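Local structure of [Ribosomal protein bS18]-alanine N-acetyltransferase (Escherichia coli O157:H7, 5ISV) at residues A[5-10]-A[42-47]; A[17-22]-A[66-71]; A[87-92]-A[142-147]; A[101-106]-A[127-132]. The protein probably transfers the acetyl group of acetyl-CoA to the N-terminal alanine of ribosomal protein bS18, as a GNAT-family enzyme. All coordinates share one frame; numbering follows the deposited sequence.

Contact 1 (A[5-10]-A[42-47])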
loop_
_atom_site.group_PDB
_atom_site.type_symbol
_atom_site.label_atom_id
_atom_site.label_comp_id
_atom_site.label_asym_id
_atom_site.label_seq_id
_atom_site.Cartn_x
_atom_site.Cartn_y
_atom_site.Cartn_z
ATOM N N SER A 5 -2.834 -13.628 0.276
ATOM C CA SER A 5 -4.035 -13.928 -0.482
ATOM C C SER A 5 -4.871 -12.657 -0.633
ATOM O O SER A 5 -4.584 -11.653 0.001
ATOM C CB SER A 5 -4.884 -15.008 0.209
ATOM O OG SER A 5 -5.267 -14.620 1.533
ATOM N N SER A 6 -5.923 -12.748 -1.435
ATOM C CA SER A 6 -6.886 -11.652 -1.555
ATOM C C SER A 6 -7.506 -11.307 -0.192
ATOM O O SER A 6 -7.793 -12.195 0.620
ATOM C CB SER A 6 -7.972 -11.996 -2.574
ATOM O OG SER A 6 -8.949 -10.984 -2.612
ATOM N N LEU A 7 -7.693 -10.016 0.067
ATOM C CA LEU A 7 -8.403 -9.551 1.226
ATOM C C LEU A 7 -9.875 -9.452 0.778
ATOM O O LEU A 7 -10.233 -8.567 -0.053
ATOM C CB LEU A 7 -7.855 -8.191 1.716
ATOM C CG LEU A 7 -8.543 -7.556 2.936
ATOM C CD1 LEU A 7 -8.041 -8.162 4.230
ATOM C CD2 LEU A 7 -8.390 -6.043 2.985
ATOM N N GLU A 8 -10.731 -10.312 1.325
ATOM C CA GLU A 8 -12.175 -10.333 1.027
ATOM C C GLU A 8 -12.956 -9.455 1.995
ATOM O O GLU A 8 -12.464 -9.084 3.052
ATOM C CB GLU A 8 -12.723 -11.765 1.145
ATOM C CG GLU A 8 -11.944 -12.831 0.373
ATOM C CD GLU A 8 -11.920 -12.588 -1.125
ATOM O OE1 GLU A 8 -12.868 -11.975 -1.658
ATOM O OE2 GLU A 8 -10.961 -13.029 -1.785
ATOM N N THR A 9 -14.219 -9.171 1.666
ATOM C CA THR A 9 -15.087 -8.432 2.588
ATOM C C THR A 9 -15.143 -9.006 4.030
ATOM O O THR A 9 -15.125 -8.260 5.023
ATOM C CB THR A 9 -16.519 -8.355 2.000
ATOM O OG1 THR A 9 -16.460 -7.633 0.766
ATOM C CG2 THR A 9 -17.490 -7.657 2.946
ATOM N N THR A 10 -15.211 -10.324 4.139
ATOM C CA THR A 10 -15.240 -10.993 5.448
ATOM C C THR A 10 -13.900 -10.950 6.190
ATOM O O THR A 10 -13.834 -11.320 7.365
ATOM C CB THR A 10 -15.656 -12.457 5.309
ATOM O OG1 THR A 10 -14.846 -13.065 4.298
ATOM C CG2 THR A 10 -17.137 -12.560 4.914
ATOM N N ASN A 42 -6.921 -5.726 -3.286
ATOM C CA ASN A 42 -6.524 -5.696 -1.885
ATOM C C ASN A 42 -5.954 -7.069 -1.487
ATOM O O ASN A 42 -6.477 -8.094 -1.884
ATOM C CB ASN A 42 -7.766 -5.409 -1.022
ATOM C CG ASN A 42 -8.305 -3.999 -1.260
ATOM O OD1 ASN A 42 -7.583 -3.158 -1.779
ATOM N ND2 ASN A 42 -9.531 -3.731 -0.867
ATOM N N PHE A 43 -4.942 -7.031 -0.647
ATOM C CA PHE A 43 -4.197 -8.268 -0.219
ATOM C C PHE A 43 -4.036 -8.281 1.285
ATOM O O PHE A 43 -3.966 -7.251 1.953
ATOM C CB PHE A 43 -2.804 -8.313 -0.884
ATOM C CG PHE A 43 -2.846 -8.556 -2.365
ATOM C CD1 PHE A 43 -3.281 -9.789 -2.880
ATOM C CD2 PHE A 43 -2.478 -7.537 -3.263
ATOM C CE1 PHE A 43 -3.333 -10.029 -4.226
ATOM C CE2 PHE A 43 -2.549 -7.766 -4.616
ATOM C CZ PHE A 43 -2.978 -8.988 -5.105
ATOM N N GLN A 44 -3.885 -9.524 1.809
ATOM C CA GLN A 44 -3.589 -9.747 3.225
ATOM C C GLN A 44 -2.447 -10.755 3.309
ATOM O O GLN A 44 -2.242 -11.530 2.369
ATOM C CB GLN A 44 -4.815 -10.312 3.933
ATOM C CG GLN A 44 -5.306 -11.650 3.348
ATOM C CD GLN A 44 -6.367 -12.329 4.180
ATOM O OE1 GLN A 44 -6.237 -12.421 5.390
ATOM N NE2 GLN A 44 -7.429 -12.789 3.539
ATOM N N LEU A 45 -1.666 -10.607 4.367
ATOM C CA LEU A 45 -0.610 -11.608 4.672
ATOM C C LEU A 45 -0.971 -12.201 6.017
ATOM O O LEU A 45 -1.220 -11.505 6.995
ATOM C CB LEU A 45 0.751 -10.921 4.721
ATOM C CG LEU A 45 1.949 -11.857 4.903
ATOM C CD1 LEU A 45 3.204 -11.302 4.281
ATOM C CD2 LEU A 45 2.208 -12.203 6.374
ATOM N N THR A 46 -1.018 -13.534 6.070
ATOM C CA THR A 46 -1.365 -14.245 7.294
ATOM C C THR A 46 -0.094 -15.006 7.727
ATOM O O THR A 46 0.628 -15.551 6.894
ATOM C CB THR A 46 -2.517 -15.209 7.048
ATOM O OG1 THR A 46 -2.138 -16.145 6.049
ATOM C CG2 THR A 46 -3.790 -14.572 6.670
ATOM N N GLN A 47 0.194 -14.944 9.017
ATOM C CA GLN A 47 1.302 -15.712 9.606
ATOM C C GLN A 47 0.674 -16.651 10.618
ATOM O O GLN A 47 -0.005 -16.247 11.571
ATOM C CB GLN A 47 2.300 -14.814 10.316
ATOM C CG GLN A 47 3.437 -15.643 10.900
ATOM C CD GLN A 47 4.522 -14.790 11.488
ATOM O OE1 GLN A 47 4.675 -14.726 12.716
ATOM N NE2 GLN A 47 5.306 -14.171 10.644
HETATM O O HOH W 1 -3.408 -15.015 3.413
HETATM O O HOH W 2 -7.226 -9.084 -4.349
HETATM O O HOH W 3 -11.339 -5.992 0.071
#
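Q44 reaches across S5 to S6 where the edge strand 2-6 pairs antiparallel with strand 43-47 of the GNAT sheet. S5 and Q44 form a hydrogen-bonded pair with their side chains on the same face. CG of Q44 sits between its backbone N and carbonyl carbon (chi1 59°), and beyond CG the chain runs extended. This lays it alongside S5, with CG 3.5 Å from OG of S5. Its NE2 then donates to O of S6 at 3.0 Å, in the plane of the amide and nearly straight at 170°. This side-chain bond adds to the backbone bonds between S5 and Q44.

L7 packs across N42 and Q44. Its CD1 packs on CB of Q44 at 3.9 Å, and its CB lies against CB of N42, also at 3.9 Å. L7 further touches M51 and I56 of strand 50-60. The ring of F43 packs on L84, L88 and E91 of helix 80-94, with an edge near O of S5.

N42 faces L7 with its CB, while its amide is held by T57 and N35. Water 3 joins ND2 of N42 to O of L7. Beyond the S6-F43 pair, N of L7 donates to O of N42 at 3.0 Å.

Contact 2 (A[17-22]-A[66-71])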
loop_
_atom_site.group_PDB
_atom_site.type_symbol
_atom_site.label_atom_id
_atom_site.label_comp_id
_atom_site.label_asym_id
_atom_site.label_seq_id
_atom_site.Cartn_x
_atom_site.Cartn_y
_atom_site.Cartn_z
ATOM N N HIS A 17 -9.009 -4.466 12.930
ATOM C CA HIS A 17 -8.344 -4.769 14.194
ATOM C C HIS A 17 -6.823 -4.440 14.121
ATOM O O HIS A 17 -6.264 -3.842 15.029
ATOM C CB HIS A 17 -8.640 -6.260 14.549
ATOM C CG HIS A 17 -7.991 -6.759 15.816
ATOM N ND1 HIS A 17 -8.443 -6.423 17.073
ATOM C CD2 HIS A 17 -6.913 -7.559 16.007
ATOM C CE1 HIS A 17 -7.706 -7.034 17.985
ATOM N NE2 HIS A 17 -6.757 -7.714 17.364
ATOM N N ILE A 18 -6.183 -4.793 13.015
ATOM C CA ILE A 18 -4.775 -4.411 12.783
ATOM C C ILE A 18 -4.589 -2.890 12.740
ATOM O O ILE A 18 -3.708 -2.338 13.369
ATOM C CB ILE A 18 -4.237 -5.087 11.507
ATOM C CG1 ILE A 18 -4.131 -6.609 11.743
ATOM C CG2 ILE A 18 -2.889 -4.521 11.092
ATOM C CD1 ILE A 18 -3.746 -7.431 10.554
ATOM N N GLU A 19 -5.468 -2.245 11.998
ATOM C CA GLU A 19 -5.401 -0.791 11.869
ATOM C C GLU A 19 -5.441 -0.066 13.258
ATOM O O GLU A 19 -4.656 0.877 13.475
ATOM C CB GLU A 19 -6.546 -0.362 10.968
ATOM C CG GLU A 19 -6.666 1.143 10.758
ATOM C CD GLU A 19 -5.696 1.691 9.736
ATOM O OE1 GLU A 19 -5.022 0.916 9.057
ATOM O OE2 GLU A 19 -5.597 2.931 9.612
ATOM N N GLN A 20 -6.295 -0.531 14.185
ATOM C CA GLN A 20 -6.349 0.026 15.559
ATOM C C GLN A 20 -5.082 -0.135 16.369
ATOM O O GLN A 20 -4.739 0.692 17.215
ATOM C CB GLN A 20 -7.475 -0.642 16.370
ATOM C CG GLN A 20 -8.853 -0.536 15.796
ATOM C CD GLN A 20 -9.131 0.793 15.129
ATOM O OE1 GLN A 20 -9.097 1.860 15.766
ATOM N NE2 GLN A 20 -9.350 0.742 13.820
ATOM N N ARG A 21 -4.407 -1.240 16.130
ATOM C CA ARG A 21 -3.209 -1.571 16.845
ATOM C C ARG A 21 -2.017 -0.882 16.211
ATOM O O ARG A 21 -1.110 -0.486 16.923
ATOM C CB ARG A 21 -3.071 -3.102 16.852
ATOM C CG ARG A 21 -4.127 -3.802 17.712
ATOM C CD ARG A 21 -4.197 -5.308 17.443
ATOM N NE ARG A 21 -2.878 -5.904 17.463
ATOM C CZ ARG A 21 -2.184 -6.204 18.557
ATOM N NH1 ARG A 21 -2.667 -5.947 19.765
ATOM N NH2 ARG A 21 -0.970 -6.735 18.410
ATOM N N ALA A 22 -2.035 -0.733 14.878
ATOM C CA ALA A 22 -0.875 -0.254 14.114
ATOM C C ALA A 22 -0.780 1.254 13.870
ATOM O O ALA A 22 0.301 1.832 13.848
ATOM C CB ALA A 22 -0.826 -0.978 12.785
ATOM N N LEU A 66 -1.913 3.091 -3.714
ATOM C CA LEU A 66 -1.952 2.442 -2.397
ATOM C C LEU A 66 -2.685 3.395 -1.438
ATOM O O LEU A 66 -2.200 4.518 -1.165
ATOM C CB LEU A 66 -0.534 2.160 -1.901
ATOM C CG LEU A 66 -0.416 1.419 -0.570
ATOM C CD1 LEU A 66 -0.883 -0.022 -0.669
ATOM C CD2 LEU A 66 1.029 1.532 -0.089
ATOM N N PHE A 67 -3.865 3.013 -0.979
ATOM C CA PHE A 67 -4.660 3.806 -0.057
ATOM C C PHE A 67 -4.216 3.582 1.397
ATOM O O PHE A 67 -4.376 4.483 2.220
ATOM C CB PHE A 67 -6.166 3.567 -0.239
ATOM C CG PHE A 67 -6.799 4.523 -1.236
ATOM C CD1 PHE A 67 -6.522 4.413 -2.598
ATOM C CD2 PHE A 67 -7.601 5.553 -0.795
ATOM C CE1 PHE A 67 -7.040 5.321 -3.526
ATOM C CE2 PHE A 67 -8.173 6.437 -1.712
ATOM C CZ PHE A 67 -7.902 6.305 -3.068
ATOM N N ASN A 68 -3.729 2.353 1.739
ATOM C CA ASN A 68 -3.349 2.072 3.102
ATOM C C ASN A 68 -2.583 0.754 3.135
ATOM O O ASN A 68 -2.859 -0.110 2.353
ATOM C CB ASN A 68 -4.598 1.937 3.979
ATOM C CG ASN A 68 -4.297 2.065 5.466
ATOM O OD1 ASN A 68 -3.193 2.379 5.872
ATOM N ND2 ASN A 68 -5.297 1.794 6.289
ATOM N N ILE A 69 -1.633 0.703 4.065
ATOM C CA ILE A 69 -0.933 -0.563 4.361
ATOM C C ILE A 69 -0.626 -0.511 5.828
ATOM O O ILE A 69 -0.352 0.523 6.385
ATOM C CB ILE A 69 0.341 -0.703 3.498
ATOM C CG1 ILE A 69 1.030 -2.083 3.684
ATOM C CG2 ILE A 69 1.313 0.464 3.751
ATOM C CD1 ILE A 69 2.089 -2.396 2.635
ATOM N N ALA A 70 -0.687 -1.693 6.478
ATOM C CA ALA A 70 -0.349 -1.802 7.908
ATOM C C ALA A 70 0.166 -3.183 8.198
ATOM O O ALA A 70 -0.241 -4.163 7.569
ATOM C CB ALA A 70 -1.536 -1.509 8.834
ATOM N N VAL A 71 1.073 -3.204 9.163
ATOM C CA VAL A 71 1.549 -4.474 9.769
ATOM C C VAL A 71 1.223 -4.437 11.252
ATOM O O VAL A 71 1.512 -3.462 11.936
ATOM C CB VAL A 71 3.062 -4.711 9.526
ATOM C CG1 VAL A 71 3.555 -5.926 10.313
ATOM C CG2 VAL A 71 3.351 -4.967 8.052
#
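OE1 of E19 accepts a hydrogen bond from ND2 of N68 at 2.9 Å. The two side chains come from opposite directions, and their flat ends are turned 79° apart. ND2 meets OE1 from above the carboxylate plane, 47° out of it. E19 gets there by a bend: CG lies anti to the backbone N, and the chain then folds at chi2 (80°). The other oxygen, OE2, is held by N of W27 and ND1 of H23. The buried carboxylate is thus gripped at both oxygens, which should fix its rotation.

This joins helix 12-22 to strand 63-71 in the GNAT fold; segments 17-22 and 66-71 cross at 75°. F67 and N68 form a classic beta bulge opposite I56, and N68 points toward the helix. I69, A70 and V71 on the same strand are predicted to bind acetyl-CoA.

The rest of the contact is mostly apolar. CB of A70 points at the helix and touches two side chains there. CG2 of I18 reaches it at 4.0 Å, and CB of A22 does so at the same distance. I18 also leans on M51 of strand 50-60. CB of A22 lies 3.5 Å from O of V71, while the side chain of V71 packs against A53.

Contact 3 (A[87-92]-A[142-147])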
loop_
_atom_site.group_PDB
_atom_site.type_symbol
_atom_site.label_atom_id
_atom_site.label_comp_id
_atom_site.label_asym_id
_atom_site.label_seq_id
_atom_site.Cartn_x
_atom_site.Cartn_y
_atom_site.Cartn_z
ATOM N N HIS A 87 4.618 -8.613 -3.528
ATOM C CA HIS A 87 3.515 -9.380 -4.093
ATOM C C HIS A 87 2.617 -8.442 -4.940
ATOM O O HIS A 87 2.274 -8.761 -6.090
ATOM C CB HIS A 87 2.705 -10.082 -2.976
ATOM C CG HIS A 87 1.632 -10.954 -3.510
ATOM N ND1 HIS A 87 1.840 -12.281 -3.816
ATOM C CD2 HIS A 87 0.341 -10.690 -3.825
ATOM C CE1 HIS A 87 0.725 -12.797 -4.306
ATOM N NE2 HIS A 87 -0.203 -11.856 -4.309
ATOM N N LEU A 88 2.182 -7.332 -4.326
ATOM C CA LEU A 88 1.369 -6.320 -5.027
ATOM C C LEU A 88 2.027 -5.846 -6.316
ATOM O O LEU A 88 1.406 -5.876 -7.370
ATOM C CB LEU A 88 1.085 -5.178 -4.065
ATOM C CG LEU A 88 0.429 -3.947 -4.703
ATOM C CD1 LEU A 88 -0.953 -4.326 -5.247
ATOM C CD2 LEU A 88 0.349 -2.848 -3.667
ATOM N N ILE A 89 3.281 -5.469 -6.214
ATOM C CA ILE A 89 4.045 -4.986 -7.363
ATOM C C ILE A 89 4.095 -6.040 -8.472
ATOM O O ILE A 89 3.842 -5.740 -9.651
ATOM C CB ILE A 89 5.428 -4.480 -6.970
ATOM C CG1 ILE A 89 5.308 -3.235 -6.054
ATOM C CG2 ILE A 89 6.313 -4.252 -8.209
ATOM C CD1 ILE A 89 6.525 -2.820 -5.255
ATOM N N ASP A 90 4.416 -7.291 -8.091
ATOM C CA ASP A 90 4.428 -8.365 -9.053
ATOM C C ASP A 90 3.077 -8.588 -9.771
ATOM O O ASP A 90 3.027 -8.767 -10.997
ATOM C CB ASP A 90 4.931 -9.685 -8.427
ATOM C CG ASP A 90 5.476 -10.607 -9.467
ATOM O OD1 ASP A 90 6.417 -10.182 -10.175
ATOM O OD2 ASP A 90 4.947 -11.725 -9.612
ATOM N N GLU A 91 1.995 -8.586 -8.999
ATOM C CA GLU A 91 0.673 -8.753 -9.567
ATOM C C GLU A 91 0.326 -7.580 -10.495
ATOM O O GLU A 91 -0.175 -7.788 -11.598
ATOM C CB GLU A 91 -0.378 -8.848 -8.479
ATOM C CG GLU A 91 -1.739 -9.176 -9.050
ATOM C CD GLU A 91 -1.725 -10.373 -9.991
ATOM O OE1 GLU A 91 -1.211 -11.458 -9.610
ATOM O OE2 GLU A 91 -2.258 -10.228 -11.109
ATOM N N LEU A 92 0.628 -6.361 -10.067
ATOM C CA LEU A 92 0.418 -5.203 -10.942
ATOM C C LEU A 92 1.219 -5.282 -12.241
ATOM O O LEU A 92 0.681 -5.016 -13.313
ATOM C CB LEU A 92 0.706 -3.925 -10.203
ATOM C CG LEU A 92 -0.132 -3.551 -9.003
ATOM C CD1 LEU A 92 0.494 -2.402 -8.264
ATOM C CD2 LEU A 92 -1.587 -3.264 -9.343
ATOM N N MET A 142 4.916 9.440 -3.502
ATOM C CA MET A 142 5.921 8.639 -4.195
ATOM C C MET A 142 5.312 7.834 -5.336
ATOM O O MET A 142 4.152 7.374 -5.250
ATOM C CB MET A 142 6.660 7.731 -3.191
ATOM C CG MET A 142 7.125 8.452 -1.933
ATOM S SD MET A 142 8.178 7.444 -0.879
ATOM C CE MET A 142 9.694 7.530 -1.794
ATOM N N ALA A 143 6.121 7.621 -6.371
ATOM C CA ALA A 143 5.706 6.858 -7.559
ATOM C C ALA A 143 6.734 5.770 -7.923
ATOM O O ALA A 143 7.930 6.002 -7.893
ATOM C CB ALA A 143 5.507 7.816 -8.750
ATOM N N LEU A 144 6.224 4.604 -8.283
ATOM C CA LEU A 144 7.016 3.504 -8.766
ATOM C C LEU A 144 6.580 3.139 -10.190
ATOM O O LEU A 144 5.473 2.687 -10.404
ATOM C CB LEU A 144 6.837 2.320 -7.849
ATOM C CG LEU A 144 7.525 1.045 -8.368
ATOM C CD1 LEU A 144 9.036 1.162 -8.367
ATOM C CD2 LEU A 144 7.124 -0.159 -7.521
ATOM N N PRO A 145 7.467 3.343 -11.164
ATOM C CA PRO A 145 7.204 2.792 -12.506
ATOM C C PRO A 145 7.257 1.257 -12.442
ATOM O O PRO A 145 8.160 0.733 -11.818
ATOM C CB PRO A 145 8.325 3.391 -13.368
ATOM C CG PRO A 145 8.771 4.573 -12.593
ATOM C CD PRO A 145 8.655 4.194 -11.144
ATOM N N ILE A 146 6.304 0.603 -13.082
ATOM C CA ILE A 146 6.230 -0.834 -13.107
ATOM C C ILE A 146 6.400 -1.344 -14.538
ATOM O O ILE A 146 7.470 -1.795 -14.908
ATOM C CB ILE A 146 4.934 -1.322 -12.404
ATOM C CG1 ILE A 146 5.036 -0.915 -10.919
ATOM C CG2 ILE A 146 4.772 -2.848 -12.507
ATOM C CD1 ILE A 146 3.866 -1.315 -10.064
ATOM N N SER A 147 5.359 -1.262 -15.359
ATOM C CA SER A 147 5.368 -1.914 -16.659
ATOM C C SER A 147 5.952 -1.003 -17.766
ATOM O O SER A 147 5.822 0.249 -17.762
ATOM C CB SER A 147 3.958 -2.382 -17.049
ATOM O OG SER A 147 3.441 -3.287 -16.056
#
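I89 and L144 make the closest apolar contact, with CD1 of I89 3.5 Å from CD2 of L144. The two side chains cross at about a right angle. CG1 of I89 lies anti to its own carbonyl carbon (chi1 -65°), and the extended chi2 brings CD1 against CD2 of L144. L144 also packs on F120.

A second apolar group gathers round I146. Its CD1 meets CD1 of L92 at 4.0 Å and CB of L92 at 4.1 Å. The same methyl lies 4.2 Å from CG2 of I89, so it sits against both helix residues. L92 and I146 approach at a slant.

I89 and L92 are one turn apart on helix 80-94, which packs here on strand 136-145 and the residues just after it. This is helix-on-sheet packing of the GNAT fold. L100 of the neighbouring strand 99-105 lines the same face and touches both I89 and I146.

Contacts with backbone are few. CG2 of I146 approaches O of I89 at 4.2 Å. No hydrogen bond crosses between the segments. OG of S147 comes near O of L92, but its hydrogen bond goes to O of V97. The backbone of I146 is hydrogen-bonded to A98.

Contact 4 (A[101-106]-A[127-132])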
loop_
_atom_site.group_PDB
_atom_site.type_symbol
_atom_site.label_atom_id
_atom_site.label_comp_id
_atom_site.label_asym_id
_atom_site.label_seq_id
_atom_site.Cartn_x
_atom_site.Cartn_y
_atom_site.Cartn_z
ATOM N N TRP A 101 1.388 4.448 -7.039
ATOM C CA TRP A 101 1.525 5.685 -6.258
ATOM C C TRP A 101 1.174 5.435 -4.797
ATOM O O TRP A 101 0.311 4.620 -4.491
ATOM C CB TRP A 101 0.499 6.734 -6.780
ATOM C CG TRP A 101 0.697 7.108 -8.165
ATOM C CD1 TRP A 101 0.273 6.434 -9.282
ATOM C CD2 TRP A 101 1.417 8.249 -8.627
ATOM N NE1 TRP A 101 0.705 7.083 -10.406
ATOM C CE2 TRP A 101 1.423 8.193 -10.029
ATOM C CE3 TRP A 101 2.086 9.303 -7.990
ATOM C CZ2 TRP A 101 2.013 9.194 -10.815
ATOM C CZ3 TRP A 101 2.696 10.302 -8.789
ATOM C CH2 TRP A 101 2.665 10.227 -10.168
ATOM N N LEU A 102 1.806 6.169 -3.916
ATOM C CA LEU A 102 1.436 6.162 -2.485
ATOM C C LEU A 102 1.745 7.494 -1.861
ATOM O O LEU A 102 2.431 8.332 -2.466
ATOM C CB LEU A 102 2.163 5.034 -1.690
ATOM C CG LEU A 102 3.687 5.080 -1.648
ATOM C CD1 LEU A 102 4.264 6.048 -0.613
ATOM C CD2 LEU A 102 4.235 3.676 -1.344
ATOM N N GLU A 103 1.235 7.697 -0.656
ATOM C CA GLU A 103 1.458 8.906 0.106
ATOM C C GLU A 103 1.970 8.493 1.490
ATOM O O GLU A 103 1.458 7.508 2.065
ATOM C CB GLU A 103 0.117 9.618 0.262
ATOM C CG GLU A 103 0.135 11.068 -0.002
ATOM C CD GLU A 103 -1.249 11.660 -0.198
ATOM O OE1 GLU A 103 -2.224 11.143 0.366
ATOM O OE2 GLU A 103 -1.355 12.658 -0.923
ATOM N N VAL A 104 2.971 9.186 2.003
ATOM C CA VAL A 104 3.559 8.839 3.287
ATOM C C VAL A 104 3.853 10.096 4.083
ATOM O O VAL A 104 4.324 11.097 3.547
ATOM C CB VAL A 104 4.827 7.936 3.085
ATOM C CG1 VAL A 104 5.845 8.571 2.177
ATOM C CG2 VAL A 104 5.492 7.559 4.404
ATOM N N ARG A 105 3.546 10.086 5.368
ATOM C CA ARG A 105 3.945 11.138 6.292
ATOM C C ARG A 105 5.439 11.376 6.247
ATOM O O ARG A 105 6.222 10.424 6.340
ATOM C CB ARG A 105 3.494 10.770 7.710
ATOM C CG ARG A 105 2.021 10.960 7.889
ATOM C CD ARG A 105 1.452 10.215 9.074
ATOM N NE ARG A 105 0.061 10.532 9.311
ATOM C CZ ARG A 105 -0.381 11.569 10.024
ATOM N NH1 ARG A 105 0.467 12.417 10.596
ATOM N NH2 ARG A 105 -1.690 11.765 10.156
ATOM N N ALA A 106 5.861 12.631 6.134
ATOM C CA ALA A 106 7.286 12.955 5.984
ATOM C C ALA A 106 8.170 12.470 7.149
ATOM O O ALA A 106 9.364 12.257 6.974
ATOM C CB ALA A 106 7.442 14.445 5.810
ATOM N N ARG A 127 2.598 20.289 1.394
ATOM C CA ARG A 127 2.910 20.986 2.624
ATOM C C ARG A 127 1.779 20.866 3.630
ATOM O O ARG A 127 0.632 21.172 3.342
ATOM C CB ARG A 127 3.210 22.489 2.351
ATOM C CG ARG A 127 3.740 23.260 3.566
ATOM C CD ARG A 127 4.035 24.739 3.295
ATOM N NE ARG A 127 4.276 25.440 4.557
ATOM C CZ ARG A 127 4.393 26.764 4.703
ATOM N NH1 ARG A 127 4.273 27.586 3.651
ATOM N NH2 ARG A 127 4.611 27.270 5.911
ATOM N N ASN A 128 2.107 20.415 4.837
ATOM C CA ASN A 128 1.177 20.407 5.975
ATOM C C ASN A 128 -0.128 19.626 5.698
ATOM O O ASN A 128 -1.196 19.945 6.270
ATOM C CB ASN A 128 0.885 21.853 6.441
ATOM C CG ASN A 128 2.064 22.439 7.178
ATOM O OD1 ASN A 128 2.816 21.711 7.837
ATOM N ND2 ASN A 128 2.249 23.719 7.084
ATOM N N TYR A 129 -0.021 18.583 4.851
ATOM C CA TYR A 129 -1.172 17.792 4.435
ATOM C C TYR A 129 -1.826 17.007 5.570
ATOM O O TYR A 129 -3.036 16.798 5.590
ATOM C CB TYR A 129 -0.814 16.857 3.273
ATOM C CG TYR A 129 -1.999 16.116 2.738
ATOM C CD1 TYR A 129 -2.914 16.811 1.913
ATOM C CD2 TYR A 129 -2.286 14.801 3.110
ATOM C CE1 TYR A 129 -4.021 16.195 1.406
ATOM C CE2 TYR A 129 -3.418 14.171 2.616
ATOM C CZ TYR A 129 -4.299 14.869 1.784
ATOM O OH TYR A 129 -5.376 14.209 1.297
ATOM N N TYR A 130 -1.012 16.506 6.490
ATOM C CA TYR A 130 -1.483 15.615 7.524
ATOM C C TYR A 130 -1.522 16.295 8.856
ATOM O O TYR A 130 -0.583 17.006 9.202
ATOM C CB TYR A 130 -0.593 14.349 7.652
ATOM C CG TYR A 130 -0.765 13.327 6.541
ATOM C CD1 TYR A 130 -1.966 12.652 6.389
ATOM C CD2 TYR A 130 0.260 13.043 5.633
ATOM C CE1 TYR A 130 -2.172 11.732 5.379
ATOM C CE2 TYR A 130 0.053 12.098 4.604
ATOM C CZ TYR A 130 -1.174 11.456 4.486
ATOM O OH TYR A 130 -1.343 10.541 3.449
ATOM N N PRO A 131 -2.528 15.948 9.694
ATOM C CA PRO A 131 -2.463 16.388 11.088
ATOM C C PRO A 131 -1.481 15.557 11.894
ATOM O O PRO A 131 -1.274 14.362 11.629
ATOM C CB PRO A 131 -3.888 16.137 11.600
ATOM C CG PRO A 131 -4.304 14.932 10.842
ATOM C CD PRO A 131 -3.716 15.102 9.457
ATOM N N THR A 132 -0.846 16.193 12.854
ATOM C CA THR A 132 -0.135 15.476 13.901
ATOM C C THR A 132 -0.736 15.776 15.265
ATOM O O THR A 132 -1.677 16.557 15.430
ATOM C CB THR A 132 1.389 15.808 13.914
ATOM O OG1 THR A 132 1.584 17.176 14.323
ATOM C CG2 THR A 132 2.030 15.582 12.538
HETATM O O HOH W 4 -4.672 11.912 -0.011
#
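R105 grips O of P131 with both terminal nitrogens. NH1 donates at 2.8 Å and NH2 at 3.0 Å. The oxygen lies in the guanidinium plane, at its edge. NH2 is in the carbonyl plane of P131, whereas NH1 is tilted from it. From CG to NE the arginine chain is extended, which brings its end to P131.

On its way the chain crosses one face of the Y130 ring. CG of R105 is 3.5 Å from CD2 of Y130, and NE lies over the same face toward the rim. The guanidinium and ring planes are 25° apart. CB of Y130 in turn covers one face of the guanidinium. The opposite face of the Y130 ring carries CD2 of Y129, over its centre. The ring is therefore sandwiched between R105 and Y129.

E103 meets the far end of Y130. OE1 of E103 is 3.3 Å from OH of Y130, and the carboxylate and ring planes stand 85° apart. Water 4 donates to OE1 of E103 at 2.6 Å and is also bonded to OH of Y129.

Further partners position these groups. OE2 of E103 forms a salt bridge with R126, and NH1 of R105 forms one with E137. F25 makes a cation-pi contact with R105. Y129 and Y130 form a classic beta bulge opposite E137, and both touch A139.

E103 is the predicted proton acceptor, so the tyrosines and the water flank what is probably the active site of this GNAT acetyltransferase.

How the contacts relate
All four contacts reach one mixed sheet. Contacts 1 and 2 are buried, contact 3 is partly buried and contact 4 lies at the surface. Contact 1 is strand pairing at the sheet edge, built mainly on backbone bonds. Contacts 2 and 3 each set a helix against a strand, in contact 3 also against the residues just after it. The first combines a polar bond with small apolar groups; the second is apolar between side chains. Contact 4 is polar and aromatic, around the predicted proton acceptor. F43 of contact 1 packs on H87 and L88 of contact 3. Strand 99-105 of contact 4 lies beside strand 63-71 of contact 2, where L66 meets W101, and beside strand 136-145 of contact 3.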